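PDB 5AKO: toxin Tse2 from Pseudomonas aeruginosa, which is injected by the H1 type VI secretion system into recipient cells, where it likely acts as an NAD-dependent cytotoxin on both bacteria and eukaryotes. Local coordinates for residues L31-R35 and T100-A106. Residues are numbered along the deposited sequence; the frame is centred on the assembly and turned at random.
Sequences LTLYR and TSVFDRA
Tyr-34 and Phe-103 face each other as a single antiparallel, hydrogen-bonded bridge: Tyr-34 N gives its hydrogen to Phe-103 O at 2.8 Å, and Phe-103 N returns a bond to Tyr-34 O at 3.0 Å. The two strand segments have their N-to-C directions 126° apart, well short of antiparallel. Their backbones stay close for one residue on each side of the pair and part beyond that, by Thr-32 and Arg-105 at one end and by Arg-35 and Ser-101 at the other, where other groups take over. Toward Arg-35 the replacement is a guanidinium. Its NH1 reaches Ser-101 O at 3.0 Å, meeting a lone pair in the carbonyl plane, with the oxygen almost in the guanidinium plane. CG stands anti to the backbone N (chi1 165°) and the chain then bends at chi2, so that the Arg-35 side chain crosses that of Thr-100 at about a right angle, with CG2 against the rim of one guanidinium face. Arg-35 NE is bound by Leu-65 O, so two backbone carbonyls fix the flat group's rotation. At the other end a water bridges the gap, donating to both Thr-32 O and Asp-104 O. Here the chain past Phe-103 passes alongside the Tyr-34 ring: Arg-105 C comes obliquely to within 3.3 Å of Tyr-34 CD1, and the Ala-106 methyl makes a CH-pi contact over the face, 4.2 Å from CB to the ring centroid. Flanking the bridge, Leu-33 CB packs on Val-102 CG2 at 4.0 Å. Ser-101 OG hydrogen-bonds His-143 NE2, and Asp-104 OD1 takes the N-H of Thr-142. The bridge thus joins the edges of two antiparallel sheets within the ADP-ribosyltransferase-like toxin fold: strand 33-37 pairs on through Leu-33 and Arg-35 with strand 114-118, and strand 100-103 through Thr-100 and Val-102 with strand 141-148.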
loop_
_atom_site.group_PDB
_atom_site.type_symbol
_atom_site.label_atom_id
_atom_site.label_comp_id
_atom_site.label_asym_id
_atom_site.label_seq_id
_atom_site.Cartn_x
_atom_site.Cartn_y
_atom_site.Cartn_z
ATOM N N LEU C 31 -31.522 -7.431 -2.067
ATOM C CA LEU C 31 -30.781 -8.271 -2.968
ATOM C C LEU C 31 -30.428 -9.517 -2.201
ATOM O O LEU C 31 -30.205 -9.443 -0.996
ATOM C CB LEU C 31 -29.481 -7.565 -3.287
ATOM C CG LEU C 31 -28.951 -7.748 -4.684
ATOM C CD1 LEU C 31 -29.557 -6.691 -5.591
ATOM C CD2 LEU C 31 -27.445 -7.614 -4.619
ATOM N N THR C 32 -30.335 -10.638 -2.900
ATOM C CA THR C 32 -29.839 -11.875 -2.307
ATOM C C THR C 32 -28.315 -11.852 -2.234
ATOM O O THR C 32 -27.659 -11.603 -3.227
ATOM C CB THR C 32 -30.334 -13.125 -3.062
ATOM O OG1 THR C 32 -31.755 -13.140 -2.996
ATOM C CG2 THR C 32 -29.848 -14.452 -2.402
ATOM N N LEU C 33 -27.795 -12.109 -1.035
ATOM C CA LEU C 33 -26.369 -12.115 -0.714
ATOM C C LEU C 33 -25.955 -13.501 -0.162
ATOM O O LEU C 33 -26.750 -14.180 0.488
ATOM C CB LEU C 33 -26.057 -11.014 0.330
ATOM C CG LEU C 33 -26.432 -9.578 -0.138
ATOM C CD1 LEU C 33 -26.485 -8.543 0.974
ATOM C CD2 LEU C 33 -25.469 -9.105 -1.195
ATOM N N TYR C 34 -24.715 -13.875 -0.407
ATOM C CA TYR C 34 -24.215 -15.198 -0.130
ATOM C C TYR C 34 -22.925 -15.090 0.677
ATOM O O TYR C 34 -22.015 -14.363 0.302
ATOM C CB TYR C 34 -23.888 -15.929 -1.447
ATOM C CG TYR C 34 -25.053 -16.111 -2.356
ATOM C CD1 TYR C 34 -25.445 -15.086 -3.252
ATOM C CD2 TYR C 34 -25.799 -17.297 -2.344
ATOM C CE1 TYR C 34 -26.523 -15.249 -4.104
ATOM C CE2 TYR C 34 -26.891 -17.476 -3.208
ATOM C CZ TYR C 34 -27.234 -16.442 -4.092
ATOM O OH TYR C 34 -28.300 -16.597 -4.950
ATOM N N ARG C 35 -22.823 -15.893 1.733
ATOM C CA ARG C 35 -21.666 -15.915 2.636
ATOM C C ARG C 35 -20.988 -17.250 2.492
ATOM O O ARG C 35 -21.608 -18.279 2.728
ATOM C CB ARG C 35 -22.192 -15.751 4.055
ATOM C CG ARG C 35 -21.235 -16.100 5.162
ATOM C CD ARG C 35 -20.132 -15.093 5.220
ATOM N NE ARG C 35 -19.256 -15.281 6.356
ATOM C CZ ARG C 35 -18.120 -14.613 6.552
ATOM N NH1 ARG C 35 -17.689 -13.701 5.684
ATOM N NH2 ARG C 35 -17.383 -14.880 7.601
ATOM N N THR C 100 -18.142 -8.136 7.820
ATOM C CA THR C 100 -18.282 -9.449 7.278
ATOM C C THR C 100 -18.530 -9.365 5.768
ATOM O O THR C 100 -19.439 -8.676 5.347
ATOM C CB THR C 100 -19.483 -10.180 7.897
ATOM O OG1 THR C 100 -19.305 -10.285 9.311
ATOM C CG2 THR C 100 -19.609 -11.561 7.317
ATOM N N SER C 101 -17.771 -10.139 4.999
ATOM C CA SER C 101 -17.860 -10.186 3.542
ATOM C C SER C 101 -18.944 -11.095 3.048
ATOM O O SER C 101 -18.991 -12.268 3.430
ATOM C CB SER C 101 -16.558 -10.680 2.943
ATOM O OG SER C 101 -15.526 -9.703 3.069
ATOM N N VAL C 102 -19.807 -10.553 2.176
ATOM C CA VAL C 102 -20.716 -11.371 1.393
ATOM C C VAL C 102 -20.732 -10.895 -0.056
ATOM O O VAL C 102 -20.245 -9.806 -0.339
ATOM C CB VAL C 102 -22.120 -11.356 1.968
ATOM C CG1 VAL C 102 -22.143 -12.035 3.315
ATOM C CG2 VAL C 102 -22.664 -9.944 2.055
ATOM N N PHE C 103 -21.288 -11.698 -0.965
ATOM C CA PHE C 103 -21.314 -11.356 -2.382
ATOM C C PHE C 103 -22.727 -11.550 -2.918
ATOM O O PHE C 103 -23.574 -12.147 -2.251
ATOM C CB PHE C 103 -20.395 -12.280 -3.140
ATOM C CG PHE C 103 -18.971 -12.120 -2.785
ATOM C CD1 PHE C 103 -18.213 -11.121 -3.368
ATOM C CD2 PHE C 103 -18.399 -12.928 -1.839
ATOM C CE1 PHE C 103 -16.890 -10.947 -3.044
ATOM C CE2 PHE C 103 -17.062 -12.784 -1.526
ATOM C CZ PHE C 103 -16.314 -11.787 -2.135
ATOM N N ASP C 104 -22.935 -11.111 -4.152
ATOM C CA ASP C 104 -24.254 -11.151 -4.788
ATOM C C ASP C 104 -24.421 -12.342 -5.747
ATOM O O ASP C 104 -25.354 -12.379 -6.544
ATOM C CB ASP C 104 -24.537 -9.807 -5.517
ATOM C CG ASP C 104 -23.633 -9.584 -6.743
ATOM O OD1 ASP C 104 -22.534 -10.222 -6.854
ATOM O OD2 ASP C 104 -24.014 -8.739 -7.593
ATOM N N ARG C 105 -23.511 -13.296 -5.698
ATOM C CA ARG C 105 -23.782 -14.578 -6.334
ATOM C C ARG C 105 -23.086 -15.664 -5.550
ATOM O O ARG C 105 -22.274 -15.363 -4.666
ATOM C CB ARG C 105 -23.350 -14.588 -7.804
ATOM C CG ARG C 105 -21.864 -14.664 -8.015
ATOM C CD ARG C 105 -21.482 -14.689 -9.494
ATOM N NE ARG C 105 -20.018 -14.654 -9.613
ATOM C CZ ARG C 105 -19.203 -15.705 -9.457
ATOM N NH1 ARG C 105 -19.684 -16.912 -9.169
ATOM N NH2 ARG C 105 -17.886 -15.546 -9.601
ATOM N N ALA C 106 -23.401 -16.921 -5.891
ATOM C CA ALA C 106 -22.892 -18.099 -5.183
ATOM C C ALA C 106 -21.587 -18.613 -5.745
ATOM O O ALA C 106 -21.299 -18.462 -6.926
ATOM C CB ALA C 106 -23.917 -19.220 -5.253
HETATM O O HOH W 1 -28.118 -11.738 -5.985
HETATM O O HOH W 2 -15.323 -11.248 6.266
#